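Local structure of endo-beta-1,4-glucanase (Ampullaria crossean, 5XBU) at residues R83-G88 against E159-E164; N102-M107 against L153-P158; C24-R29 against H135-H140. The protein is a family 45 glycoside hydrolase that probably cleaves internal beta-1,4-glucosidic bonds of cellulose, as expected of an endoglucanase. All blocks are in the same frame, centred on the assembly; numbering follows the deposited sequence. Where two conformers were deposited one is given.

Contact 1: residues R83-G88 against E159-E164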
ATOM      1  N   ARG A  83       3.964  -3.906   7.277  0.51  9.16           N
ATOM      2  CA  ARG A  83       4.534  -2.902   8.161  0.51  9.46           C
ATOM      3  C   ARG A  83       5.364  -1.973   7.301  0.51  8.91           C
ATOM      4  O   ARG A  83       6.227  -2.432   6.539  0.51  8.95           O
ATOM      5  CB  ARG A  83       5.413  -3.535   9.234  0.51 10.62           C
ATOM      6  CG  ARG A  83       6.071  -2.478  10.122  0.51 12.03           C
ATOM      7  CD  ARG A  83       6.867  -3.045  11.268  0.51 13.72           C
ATOM      8  NE  ARG A  83       6.017  -3.759  12.218  0.51 15.81           N
ATOM      9  CZ  ARG A  83       6.095  -5.060  12.447  0.51 17.20           C
ATOM     10  NH1 ARG A  83       6.989  -5.791  11.795  0.51 17.82           N
ATOM     11  NH2 ARG A  83       5.291  -5.624  13.336  0.51 17.90           N
ATOM     12  N   LEU A  84       5.075  -0.681   7.402  1.00  8.70           N
ATOM     13  CA  LEU A  84       5.752   0.356   6.651  1.00  8.65           C
ATOM     14  C   LEU A  84       6.532   1.237   7.620  1.00  9.14           C
ATOM     15  O   LEU A  84       5.951   1.789   8.563  1.00  9.49           O
ATOM     16  CB  LEU A  84       4.770   1.189   5.848  1.00  8.68           C
ATOM     17  CG  LEU A  84       3.821   0.392   4.941  1.00  8.82           C
ATOM     18  CD1 LEU A  84       3.008   1.337   4.089  1.00  9.35           C
ATOM     19  CD2 LEU A  84       4.599  -0.577   4.052  1.00  9.15           C
ATOM     20  N   THR A  85       7.841   1.344   7.413  1.00  9.18           N
ATOM     21  CA  THR A  85       8.716   2.116   8.287  1.00  9.68           C
ATOM     22  C   THR A  85       9.342   3.249   7.501  1.00  9.57           C
ATOM     23  O   THR A  85      10.109   2.986   6.565  1.00  9.45           O
ATOM     24  CB  THR A  85       9.815   1.245   8.882  1.00 10.76           C
ATOM     25  OG1 THR A  85       9.262   0.113   9.542  1.00 11.01           O
ATOM     26  CG2 THR A  85      10.649   2.020   9.888  1.00 12.11           C
ATOM     27  N   PRO A  86       9.053   4.509   7.824  1.00  9.74           N
ATOM     28  CA  PRO A  86       9.692   5.604   7.090  1.00 10.06           C
ATOM     29  C   PRO A  86      11.211   5.535   7.181  1.00  9.75           C
ATOM     30  O   PRO A  86      11.773   5.242   8.240  1.00 10.53           O
ATOM     31  CB  PRO A  86       9.170   6.872   7.780  1.00 10.75           C
ATOM     32  CG  PRO A  86       7.830   6.415   8.360  1.00 10.97           C
ATOM     33  CD  PRO A  86       8.090   5.013   8.831  1.00 10.37           C
ATOM     34  N   THR A  87      11.868   5.895   6.073  1.00 10.02           N
ATOM     35  CA  THR A  87      13.323   6.047   6.051  1.00 10.47           C
ATOM     36  C   THR A  87      13.759   7.483   6.354  1.00 10.90           C
ATOM     37  O   THR A  87      14.943   7.711   6.614  1.00 11.94           O
ATOM     38  CB  THR A  87      13.842   5.697   4.652  1.00 10.43           C
ATOM     39  OG1 THR A  87      13.223   6.626   3.756  1.00 10.52           O
ATOM     40  CG2 THR A  87      13.554   4.256   4.281  1.00 10.88           C
ATOM     41  N   GLY A  88      12.855   8.444   6.252  1.00 10.92           N
ATOM     42  CA  GLY A  88      13.195   9.851   6.173  1.00 11.88           C
ATOM     43  C   GLY A  88      13.202  10.407   4.771  1.00 12.16           C
ATOM     44  O   GLY A  88      13.314  11.619   4.586  1.00 14.34           O
ATOM     45  N   GLU A 159       8.837   7.835   1.757  1.00  9.55           N
ATOM     46  CA  GLU A 159       9.545   6.607   1.415  1.00  9.48           C
ATOM     47  C   GLU A 159       9.594   5.703   2.639  1.00  9.04           C
ATOM     48  O   GLU A 159       9.841   6.171   3.760  1.00  9.58           O
ATOM     49  CB  GLU A 159      10.978   6.991   1.000  1.00  9.76           C
ATOM     50  CG  GLU A 159      11.851   5.842   0.542  1.00  9.86           C
ATOM     51  CD  GLU A 159      13.262   6.343   0.222  1.00 10.00           C
ATOM     52  OE1 GLU A 159      13.702   6.230  -0.948  1.00 10.00           O
ATOM     53  OE2 GLU A 159      13.926   6.844   1.158  1.00 10.40           O
ATOM     54  N   VAL A 160       9.356   4.404   2.441  1.00  8.75           N
ATOM     55  CA  VAL A 160       9.333   3.469   3.555  1.00  8.91           C
ATOM     56  C   VAL A 160      10.083   2.204   3.162  1.00  8.69           C
ATOM     57  O   VAL A 160      10.231   1.892   1.979  1.00  9.24           O
ATOM     58  CB  VAL A 160       7.886   3.100   3.971  1.00  9.24           C
ATOM     59  CG1 VAL A 160       7.096   4.364   4.353  1.00  9.77           C
ATOM     60  CG2 VAL A 160       7.157   2.373   2.826  1.00  9.50           C
ATOM     61  N   THR A 161      10.519   1.450   4.164  1.00  8.75           N
ATOM     62  CA  THR A 161      10.779   0.037   3.967  1.00  8.99           C
ATOM     63  C   THR A 161       9.500  -0.741   4.270  1.00  9.26           C
ATOM     64  O   THR A 161       8.662  -0.290   5.058  1.00 10.19           O
ATOM     65  CB  THR A 161      11.948  -0.485   4.801  1.00 10.35           C
ATOM     66  OG1 THR A 161      11.704  -0.289   6.196  1.00 11.36           O
ATOM     67  CG2 THR A 161      13.262   0.188   4.383  1.00 11.60           C
ATOM     68  N   TRP A 162       9.331  -1.893   3.606  1.00  9.28           N
ATOM     69  CA  TRP A 162       8.080  -2.626   3.725  1.00  9.27           C
ATOM     70  C   TRP A 162       8.347  -4.102   3.971  1.00  9.27           C
ATOM     71  O   TRP A 162       9.312  -4.685   3.457  1.00  9.68           O
ATOM     72  CB  TRP A 162       7.186  -2.429   2.476  1.00  8.87           C
ATOM     73  CG  TRP A 162       7.519  -3.318   1.297  1.00  8.65           C
ATOM     74  CD1 TRP A 162       8.491  -3.177   0.337  1.00  8.99           C
ATOM     75  CD2 TRP A 162       6.825  -4.531   0.963  1.00  8.64           C
ATOM     76  NE1 TRP A 162       8.452  -4.223  -0.535  1.00  8.95           N
ATOM     77  CE2 TRP A 162       7.445  -5.070  -0.171  1.00  8.84           C
ATOM     78  CE3 TRP A 162       5.738  -5.213   1.525  1.00  9.14           C
ATOM     79  CZ2 TRP A 162       7.003  -6.235  -0.769  1.00  9.77           C
ATOM     80  CZ3 TRP A 162       5.296  -6.349   0.937  1.00 10.24           C
ATOM     81  CH2 TRP A 162       5.939  -6.862  -0.203  1.00 10.46           C
ATOM     82  N   GLU A 163       7.470  -4.723   4.758  0.66  9.85           N
ATOM     83  CA  GLU A 163       7.477  -6.175   4.872  0.66 11.70           C
ATOM     84  C   GLU A 163       6.092  -6.648   5.233  0.66 11.03           C
ATOM     85  O   GLU A 163       5.321  -5.926   5.862  0.66 11.25           O
ATOM     86  CB  GLU A 163       8.446  -6.726   5.923  0.66 14.00           C
ATOM     87  CG  GLU A 163       8.180  -6.157   7.300  0.66 16.20           C
ATOM     88  CD  GLU A 163       9.031  -6.771   8.414  0.66 18.82           C
ATOM     89  OE1 GLU A 163       9.081  -6.192   9.517  0.66 19.95           O
ATOM     90  OE2 GLU A 163       9.625  -7.832   8.199  0.66 20.22           O
ATOM     91  N   GLU A 164       5.780  -7.870   4.848  1.00 11.69           N
ATOM     92  CA  GLU A 164       4.528  -8.491   5.276  1.00 12.19           C
ATOM     93  C   GLU A 164       4.667  -8.943   6.718  1.00 12.48           C
ATOM     94  O   GLU A 164       5.715  -9.442   7.130  1.00 13.68           O
ATOM     95  CB  GLU A 164       4.188  -9.706   4.443  1.00 14.08           C
ATOM     96  CG  GLU A 164       3.501  -9.369   3.188  1.00 14.99           C
ATOM     97  CD  GLU A 164       3.034 -10.585   2.390  1.00 15.60           C
ATOM     98  OE1 GLU A 164       2.904 -11.727   2.911  1.00 16.34           O
ATOM     99  OE2 GLU A 164       2.746 -10.359   1.214  1.00 15.98           O
TER
HETATM  100  O   HOH W   1      10.269   8.655   4.958  1.00 11.00           O
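Leu84 lays its CD2 methyl against the CB of Trp162, 3.6 Å away, while its own CB faces the CG2 methyl of Val160. The indole of Trp162 then swings off from residues 83-88, and its NE1 is taken by Glu138. Leu84 and Trp162 form a non-hydrogen-bonded pair on one face of an antiparallel ladder; Arg83 with Glu163 and Thr85 with Thr161 are hydrogen-bonded pairs whose side chains share the other face. The axes of strands 83-86 and 160-164 run at 161° and approach to 4.3 Å. Two bonds join Thr85 to Thr161, the straighter from Thr85 N to Thr161 O at 3.0 Å with 167° at the hydrogen. On the same face Arg83 and Glu163 run side by side, and in the conformers given OE1 of Glu163 sits in the guanidinium plane at its edge, 3.1 Å from NH1 of Arg83. The N-H...O bond within this salt bridge is weak, 133° at the hydrogen, and doubtful as a lasting link, since both side chains have a second position.

Where the ladder ends, Thr87 takes over. Its N bonds to Glu159 O at 3.1 Å, and its OG1, set between backbone N and carbonyl carbon, donates to the anti lone pair of Glu159 OE2 at 2.7 Å. That carboxylate is well supplied: OE2 also accepts from Leu8 N, and OE1 from Cys9 N and Tyr137 OH. A water adds a further link, donating to Glu159 O and accepting from Gly88 N. Ala25, Thr27 and Pro23 of strand 22-30 line the far edge of strand 160-165. Such an antiparallel pair, built into a curled mixed sheet, is consistent with the double-psi beta-barrel of family 45 glucanases.

Contact 2: residues N102-M107 against L153-P158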
ATOM      1  N   ASN A 102       8.146   6.215  13.280  1.00 11.52           N
ATOM      2  CA  ASN A 102       7.401   5.123  13.882  1.00 11.74           C
ATOM      3  C   ASN A 102       6.814   4.246  12.774  1.00 11.00           C
ATOM      4  O   ASN A 102       6.213   4.769  11.826  1.00 11.51           O
ATOM      5  CB  ASN A 102       6.206   5.655  14.689  1.00 12.77           C
ATOM      6  CG  ASN A 102       6.579   6.478  15.891  1.00 14.23           C
ATOM      7  OD1 ASN A 102       7.691   6.424  16.408  1.00 14.48           O
ATOM      8  ND2 ASN A 102       5.624   7.273  16.344  1.00 16.11           N
ATOM      9  N   PRO A 103       6.937   2.927  12.874  0.60 11.07           N
ATOM     10  CA  PRO A 103       6.329   2.050  11.876  0.60 10.77           C
ATOM     11  C   PRO A 103       4.820   2.025  12.046  0.60 10.52           C
ATOM     12  O   PRO A 103       4.277   2.300  13.116  0.60 10.60           O
ATOM     13  CB  PRO A 103       6.935   0.685  12.191  0.60 11.54           C
ATOM     14  CG  PRO A 103       7.308   0.735  13.629  0.60 12.10           C
ATOM     15  CD  PRO A 103       7.620   2.176  13.942  0.60 11.60           C
ATOM     16  N   VAL A 104       4.141   1.707  10.954  1.00 10.17           N
ATOM     17  CA  VAL A 104       2.692   1.544  10.980  1.00 10.15           C
ATOM     18  C   VAL A 104       2.336   0.335  10.122  1.00  9.52           C
ATOM     19  O   VAL A 104       2.868   0.164   9.026  1.00  9.67           O
ATOM     20  CB  VAL A 104       1.963   2.815  10.485  1.00 11.26           C
ATOM     21  CG1 VAL A 104       0.474   2.645  10.570  1.00 11.99           C
ATOM     22  CG2 VAL A 104       2.389   4.071  11.283  1.00 12.61           C
ATOM     23  N   VAL A 105       1.436  -0.486  10.633  1.00  9.79           N
ATOM     24  CA  VAL A 105       0.923  -1.664   9.940  1.00  9.86           C
ATOM     25  C   VAL A 105      -0.380  -1.310   9.237  1.00  9.76           C
ATOM     26  O   VAL A 105      -1.307  -0.766   9.851  1.00 10.98           O
ATOM     27  CB  VAL A 105       0.740  -2.843  10.910  1.00 11.02           C
ATOM     28  CG1 VAL A 105       0.088  -4.052  10.212  1.00 12.28           C
ATOM     29  CG2 VAL A 105       2.058  -3.253  11.564  1.00 12.13           C
ATOM     30  N   PHE A 106      -0.465  -1.661   7.953  1.00  9.39           N
ATOM     31  CA  PHE A 106      -1.649  -1.435   7.140  1.00  9.56           C
ATOM     32  C   PHE A 106      -2.150  -2.771   6.605  1.00  9.01           C
ATOM     33  O   PHE A 106      -1.355  -3.638   6.225  1.00  9.97           O
ATOM     34  CB  PHE A 106      -1.356  -0.537   5.942  1.00  9.49           C
ATOM     35  CG  PHE A 106      -0.925   0.858   6.325  1.00  9.48           C
ATOM     36  CD1 PHE A 106       0.390   1.102   6.672  1.00  9.95           C
ATOM     37  CD2 PHE A 106      -1.830   1.907   6.351  1.00  9.88           C
ATOM     38  CE1 PHE A 106       0.800   2.378   7.049  1.00 10.80           C
ATOM     39  CE2 PHE A 106      -1.439   3.187   6.729  1.00 10.77           C
ATOM     40  CZ  PHE A 106      -0.113   3.405   7.082  1.00 11.00           C
ATOM     41  N   MET A 107      -3.462  -2.917   6.492  1.00  8.81           N
ATOM     42  CA  MET A 107      -4.059  -4.096   5.871  1.00  8.46           C
ATOM     43  C   MET A 107      -4.486  -3.802   4.443  1.00  8.15           C
ATOM     44  O   MET A 107      -5.079  -2.759   4.154  1.00  8.49           O
ATOM     45  CB  MET A 107      -5.252  -4.585   6.700  1.00  8.84           C
ATOM     46  CG  MET A 107      -5.820  -5.913   6.173  1.00  9.06           C
ATOM     47  SD  MET A 107      -6.932  -6.707   7.343  1.00  9.80           S
ATOM     48  CE  MET A 107      -8.352  -5.597   7.251  1.00 10.61           C
ATOM     49  N   LEU A 153      -0.707  10.776  11.118  1.00 17.01           N
ATOM     50  CA  LEU A 153       0.677  10.321  11.131  1.00 16.90           C
ATOM     51  C   LEU A 153       1.636  11.407  10.657  1.00 16.27           C
ATOM     52  O   LEU A 153       2.850  11.263  10.841  1.00 16.79           O
ATOM     53  CB  LEU A 153       0.854   9.097  10.202  1.00 16.86           C
ATOM     54  CG  LEU A 153       0.013   7.857  10.509  1.00 17.17           C
ATOM     55  CD1 LEU A 153       0.136   6.859   9.384  1.00 17.35           C
ATOM     56  CD2 LEU A 153       0.394   7.214  11.832  1.00 17.93           C
ATOM     57  N   HIS A 154       1.119  12.442   9.984  1.00 15.83           N
ATOM     58  CA  HIS A 154       1.917  13.480   9.328  1.00 15.82           C
ATOM     59  C   HIS A 154       2.802  12.896   8.238  1.00 14.24           C
ATOM     60  O   HIS A 154       3.927  13.344   8.011  1.00 14.51           O
ATOM     61  CB  HIS A 154       2.697  14.329  10.318  1.00 18.30           C
ATOM     62  CG  HIS A 154       1.823  14.908  11.371  1.00 20.88           C
ATOM     63  ND1 HIS A 154       0.833  15.821  11.086  1.00 22.01           N
ATOM     64  CD2 HIS A 154       1.706  14.627  12.688  1.00 22.06           C
ATOM     65  CE1 HIS A 154       0.189  16.131  12.195  1.00 22.79           C
ATOM     66  NE2 HIS A 154       0.699  15.418  13.184  1.00 22.89           N
ATOM     67  N   TRP A 155       2.279  11.891   7.547  1.00 12.81           N
ATOM     68  CA  TRP A 155       2.983  11.276   6.429  1.00 12.17           C
ATOM     69  C   TRP A 155       2.577  11.991   5.149  1.00 12.47           C
ATOM     70  O   TRP A 155       1.394  11.981   4.774  1.00 14.39           O
ATOM     71  CB  TRP A 155       2.622   9.798   6.325  1.00 11.77           C
ATOM     72  CG  TRP A 155       3.295   8.896   7.308  1.00 11.03           C
ATOM     73  CD1 TRP A 155       3.958   9.258   8.448  1.00 11.42           C
ATOM     74  CD2 TRP A 155       3.373   7.463   7.240  1.00 10.66           C
ATOM     75  NE1 TRP A 155       4.445   8.148   9.095  1.00 11.09           N
ATOM     76  CE2 TRP A 155       4.091   7.027   8.372  1.00 10.58           C
ATOM     77  CE3 TRP A 155       2.930   6.513   6.309  1.00 11.28           C
ATOM     78  CZ2 TRP A 155       4.370   5.683   8.610  1.00 11.00           C
ATOM     79  CZ3 TRP A 155       3.218   5.190   6.537  1.00 11.46           C
ATOM     80  CH2 TRP A 155       3.937   4.773   7.664  1.00 11.36           C
ATOM     81  N   ASP A 156       3.549  12.605   4.487  1.00 12.11           N
ATOM     82  CA  ASP A 156       3.385  13.245   3.189  1.00 12.16           C
ATOM     83  C   ASP A 156       4.178  12.409   2.179  1.00 11.47           C
ATOM     84  O   ASP A 156       5.344  12.673   1.877  1.00 11.65           O
ATOM     85  CB  ASP A 156       3.874  14.673   3.228  1.00 13.79           C
ATOM     86  CG  ASP A 156       3.698  15.386   1.909  1.00 15.96           C
ATOM     87  OD1 ASP A 156       3.020  14.862   0.994  1.00 16.97           O
ATOM     88  OD2 ASP A 156       4.254  16.485   1.788  1.00 17.46           O
ATOM     89  N   ASN A 157       3.521  11.369   1.670  1.00 11.24           N
ATOM     90  CA  ASN A 157       4.104  10.442   0.714  1.00 11.20           C
ATOM     91  C   ASN A 157       5.506   9.960   1.107  1.00 10.38           C
ATOM     92  O   ASN A 157       6.417   9.965   0.275  1.00 10.96           O
ATOM     93  CB  ASN A 157       4.133  11.035  -0.687  1.00 11.88           C
ATOM     94  CG  ASN A 157       2.806  11.486  -1.199  1.00 12.98           C
ATOM     95  OD1 ASN A 157       1.761  11.160  -0.653  1.00 12.51           O
ATOM     96  ND2 ASN A 157       2.841  12.238  -2.307  1.00 14.56           N
ATOM     97  N   PRO A 158       5.708   9.516   2.343  1.00  9.95           N
ATOM     98  CA  PRO A 158       7.067   9.121   2.722  1.00  9.86           C
ATOM     99  C   PRO A 158       7.529   7.886   1.970  1.00  9.48           C
ATOM    100  O   PRO A 158       6.752   6.970   1.665  1.00  9.79           O
ATOM    101  CB  PRO A 158       6.943   8.805   4.213  1.00 10.62           C
ATOM    102  CG  PRO A 158       5.492   8.401   4.375  1.00 10.40           C
ATOM    103  CD  PRO A 158       4.769   9.322   3.454  1.00 10.40           C
TER
HETATM  104  O   HOH W   2       5.440   7.361  11.672  1.00 16.46           O
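An apolar contact, with one water bridging its polar edge, joins the inward side of strand 104-108 to the loop that precedes strand 160-165. Val104 and Phe106, alternate residues of the strand, both point at Leu153 and Trp155. The CG2 methyl of Val104, set beside its backbone N (chi1 -178° for CG1), meets two partners: CD2 of Leu153 tip to tip at 3.8 Å, and CZ2 of Trp155 at 3.7 Å as the two side chains slide past each other in opposite directions. Phe106 and Trp155 approach from opposite directions, CE1 of Phe106 lying 3.7 Å from CZ3 of the indole; the ring planes stand 47° apart, and the centroid of the phenyl lies 5.8 Å from that of the six-membered indole ring, an oblique pairing.

The indole is sandwiched by residues of its own loop. Leu153 CD1 sits over the centre of one face, 3.9 Å above the plane, and Pro158 CG covers the opposite face near the rim. In the ring plane a water accepts from Trp155 NE1 at 2.9 Å and lies 2.7 Å from Asn102 O, to which it can donate. An alanine at Trp155 would remove the indole that Val104 and Phe106 lean on, and is likely to open a gap between Leu153 and Pro158 and leave the bridging water without its donor.

Around this cluster, Pro86 of strand 81-86 and Leu143 of strand 140-144 also touch Trp155, Leu84 and His56 pack on Phe106, and Val104 and Phe106 exchange backbone bonds with strand 81-86.

Contact 3: residues C24-R29 against H135-H140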
ATOM      1  N   CYS A  24      12.359  -1.068  -0.389  1.00  8.91           N
ATOM      2  CA  CYS A  24      11.576   0.124  -0.157  1.00  9.01           C
ATOM      3  C   CYS A  24      10.291   0.137  -0.972  1.00  8.75           C
ATOM      4  O   CYS A  24      10.156  -0.542  -1.988  1.00  9.32           O
ATOM      5  CB  CYS A  24      12.410   1.361  -0.439  1.00  9.48           C
ATOM      6  SG  CYS A  24      13.859   1.372   0.644  1.00  9.83           S
ATOM      7  N   ALA A  25       9.363   0.960  -0.511  1.00  8.73           N
ATOM      8  CA  ALA A  25       8.123   1.239  -1.197  1.00  8.61           C
ATOM      9  C   ALA A  25       7.898   2.736  -1.189  1.00  8.63           C
ATOM     10  O   ALA A  25       8.297   3.438  -0.246  1.00  9.11           O
ATOM     11  CB  ALA A  25       6.937   0.564  -0.526  1.00  9.15           C
ATOM     12  N   SER A  26       7.246   3.216  -2.236  1.00  8.70           N
ATOM     13  CA  SER A  26       6.654   4.541  -2.204  1.00  9.02           C
ATOM     14  C   SER A  26       5.254   4.465  -1.612  1.00  8.88           C
ATOM     15  O   SER A  26       4.628   3.398  -1.561  1.00  8.72           O
ATOM     16  CB  SER A  26       6.641   5.151  -3.602  1.00  9.46           C
ATOM     17  OG  SER A  26       6.219   4.228  -4.597  1.00  9.37           O
ATOM     18  N   THR A  27       4.778   5.620  -1.139  1.00  8.77           N
ATOM     19  CA  THR A  27       3.442   5.741  -0.602  1.00  9.04           C
ATOM     20  C   THR A  27       2.802   7.025  -1.104  1.00  9.41           C
ATOM     21  O   THR A  27       3.471   8.016  -1.376  1.00 10.16           O
ATOM     22  CB  THR A  27       3.403   5.696   0.947  1.00  9.54           C
ATOM     23  OG1 THR A  27       3.906   6.915   1.506  1.00 10.03           O
ATOM     24  CG2 THR A  27       4.135   4.523   1.549  1.00 10.33           C
ATOM     25  N   THR A  28       1.468   6.995  -1.179  1.00  9.43           N
ATOM     26  CA  THR A  28       0.623   8.168  -1.373  1.00 10.30           C
ATOM     27  C   THR A  28      -0.578   8.008  -0.447  1.00 10.98           C
ATOM     28  O   THR A  28      -0.696   7.013   0.281  1.00 11.35           O
ATOM     29  CB  THR A  28       0.201   8.359  -2.843  1.00 10.89           C
ATOM     30  OG1 THR A  28      -0.360   7.152  -3.359  1.00 11.09           O
ATOM     31  CG2 THR A  28       1.349   8.803  -3.743  1.00 11.43           C
ATOM     32  N   ARG A  29      -1.495   8.963  -0.481  0.66 12.64           N
ATOM     33  CA  ARG A  29      -2.750   8.829   0.235  0.66 14.25           C
ATOM     34  C   ARG A  29      -3.890   9.011  -0.749  0.66 13.66           C
ATOM     35  O   ARG A  29      -3.742   9.695  -1.770  0.66 13.76           O
ATOM     36  CB  ARG A  29      -2.846   9.807   1.413  0.66 16.84           C
ATOM     37  CG  ARG A  29      -2.549  11.264   1.063  0.66 19.46           C
ATOM     38  CD  ARG A  29      -2.535  12.144   2.312  0.66 22.17           C
ATOM     39  NE  ARG A  29      -1.531  13.192   2.335  0.66 24.73           N
ATOM     40  CZ  ARG A  29      -1.563  14.187   3.208  0.66 26.43           C
ATOM     41  NH1 ARG A  29      -0.621  15.123   3.219  0.66 27.11           N
ATOM     42  NH2 ARG A  29      -2.575  14.248   4.060  0.66 26.93           N
ATOM     43  N   HIS A 135       9.659   5.901  -9.978  1.00 10.68           N
ATOM     44  CA  HIS A 135      10.537   6.433  -8.952  1.00 10.58           C
ATOM     45  C   HIS A 135      11.483   5.393  -8.385  1.00 10.09           C
ATOM     46  O   HIS A 135      12.252   5.702  -7.469  1.00 10.90           O
ATOM     47  CB  HIS A 135       9.719   7.115  -7.868  1.00 11.22           C
ATOM     48  CG  HIS A 135       8.959   8.283  -8.401  1.00 12.04           C
ATOM     49  ND1 HIS A 135       9.588   9.357  -8.989  1.00 13.10           N
ATOM     50  CD2 HIS A 135       7.629   8.527  -8.481  1.00 12.61           C
ATOM     51  CE1 HIS A 135       8.674  10.221  -9.388  1.00 13.56           C
ATOM     52  NE2 HIS A 135       7.477   9.747  -9.093  1.00 13.20           N
ATOM     53  N   GLY A 136      11.461   4.163  -8.936  1.00  9.68           N
ATOM     54  CA  GLY A 136      12.426   3.148  -8.577  1.00  9.59           C
ATOM     55  C   GLY A 136      12.007   2.192  -7.486  1.00  9.13           C
ATOM     56  O   GLY A 136      12.861   1.441  -6.996  1.00  9.64           O
ATOM     57  N   TYR A 137      10.718   2.140  -7.146  1.00  8.69           N
ATOM     58  CA  TYR A 137      10.258   1.251  -6.082  1.00  8.39           C
ATOM     59  C   TYR A 137       9.549   0.035  -6.653  1.00  7.88           C
ATOM     60  O   TYR A 137       8.765   0.141  -7.602  1.00  8.29           O
ATOM     61  CB  TYR A 137       9.314   1.988  -5.107  1.00  8.59           C
ATOM     62  CG  TYR A 137      10.008   3.169  -4.482  1.00  8.47           C
ATOM     63  CD1 TYR A 137      10.889   2.981  -3.442  1.00  8.80           C
ATOM     64  CD2 TYR A 137       9.795   4.439  -4.975  1.00  9.07           C
ATOM     65  CE1 TYR A 137      11.588   4.062  -2.879  1.00  9.15           C
ATOM     66  CE2 TYR A 137      10.486   5.537  -4.421  1.00  9.47           C
ATOM     67  CZ  TYR A 137      11.355   5.326  -3.375  1.00  9.24           C
ATOM     68  OH  TYR A 137      12.027   6.435  -2.871  1.00 10.49           O
ATOM     69  N   GLU A 138       9.792  -1.111  -6.028  1.00  8.08           N
ATOM     70  CA  GLU A 138       9.184  -2.372  -6.482  1.00  8.04           C
ATOM     71  C   GLU A 138       7.705  -2.500  -6.159  1.00  7.86           C
ATOM     72  O   GLU A 138       7.064  -3.432  -6.657  1.00  8.23           O
ATOM     73  CB  GLU A 138       9.915  -3.581  -5.919  1.00  8.30           C
ATOM     74  CG  GLU A 138       9.754  -3.758  -4.440  1.00  8.55           C
ATOM     75  CD  GLU A 138      10.300  -5.050  -3.895  1.00  8.99           C
ATOM     76  OE1 GLU A 138      11.023  -5.776  -4.628  1.00 10.35           O
ATOM     77  OE2 GLU A 138       9.966  -5.370  -2.729  1.00  9.24           O
ATOM     78  N   VAL A 139       7.181  -1.653  -5.282  1.00  8.04           N
ATOM     79  CA  VAL A 139       5.793  -1.707  -4.868  1.00  7.96           C
ATOM     80  C   VAL A 139       5.419  -0.320  -4.374  1.00  7.81           C
ATOM     81  O   VAL A 139       6.279   0.463  -3.942  1.00  8.28           O
ATOM     82  CB  VAL A 139       5.571  -2.788  -3.780  1.00  8.29           C
ATOM     83  CG1 VAL A 139       6.235  -2.443  -2.487  1.00  8.37           C
ATOM     84  CG2 VAL A 139       4.100  -3.111  -3.593  1.00  8.90           C
ATOM     85  N   HIS A 140       4.125  -0.023  -4.456  1.00  7.95           N
ATOM     86  CA  HIS A 140       3.551   1.228  -3.989  1.00  7.97           C
ATOM     87  C   HIS A 140       2.385   0.914  -3.070  1.00  7.92           C
ATOM     88  O   HIS A 140       1.579   0.035  -3.372  1.00  8.44           O
ATOM     89  CB  HIS A 140       3.073   2.065  -5.155  1.00  8.77           C
ATOM     90  CG  HIS A 140       2.614   3.412  -4.751  1.00  8.89           C
ATOM     91  ND1 HIS A 140       3.522   4.410  -4.482  1.00  8.94           N
ATOM     92  CD2 HIS A 140       1.373   3.900  -4.511  1.00  8.94           C
ATOM     93  CE1 HIS A 140       2.837   5.469  -4.093  1.00  9.41           C
ATOM     94  NE2 HIS A 140       1.539   5.198  -4.107  1.00  9.36           N
TER
HETATM   95  O   HOH W   3      11.839  -0.906  -4.051  1.00  9.66           O
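His140 spans two residues of strand 22-30 through the two nitrogens of its imidazole, ND1 meeting Ser26 OG at 2.7 Å and NE2 donating to Thr28 OG1 at 2.8 Å. Both oxygens lie near the ring plane at its edge, and the NE2 partner is 0° out of it, so the bonds fix the ring's rotation. With chi1 at -174° the ring is carried away from its own backbone N and beside Ser26 and Thr28. Either Ser26 or His140 could be the donor at ND1. Each hydroxyl has a second partner as well: Ser26 OG meets Asn133 ND2, and Thr28 OG1 meets Asp142 OD1.

The backbone link is slighter. Ser26 and His140 form a parallel bridge, but the bond from Ser26 N to Val139 O is weak at 3.4 Å, with 143° at the hydrogen. Upstream a water takes over, accepting from Glu138 N at 2.9 Å and donating to Cys24 O at 2.7 Å. Tyr137 lays one face over the Ala25-Ser26 backbone, with Cys24 CB in plane at its edge, 3.7 Å from CE1. Its hydroxyl, already engaged by Glu159, is also bonded to Gln7 NE2.

Strand 22-30 thus lies between strand 160-165, bonded to it through Ala25 and Val160, and the start of strand 140-144, bonded through Phe141 and Leu143. Trp120 of helix 118-121 touches Ser26 and Thr28, Cys121 of that helix touches His140, and a disulfide ties Cys24 to Cys9.

The three contacts meet on one mixed sheet. Contact 1 and contact 2, with centres about 8 Å apart, share neighbouring strands 81-86 and 104-108: Leu84 N lies 2.9 Å from Val104 O, a probable hydrogen bond, and Pro86 CG packs 3.5 Å from Trp155 CZ2. Contact 3 joins contact 1 across centres about 10 Å apart, Ala25 N lying 2.8 Å from Val160 O, again a probable hydrogen bond. Contacts 2 and 3 are about 12 Å apart between centres, yet Thr27 OG1 reaches Pro158 O at 2.9 Å. Residues 153-158 and 159-164 are consecutive in the chain, so the loop of contact 2 leads straight into the strand of contact 1.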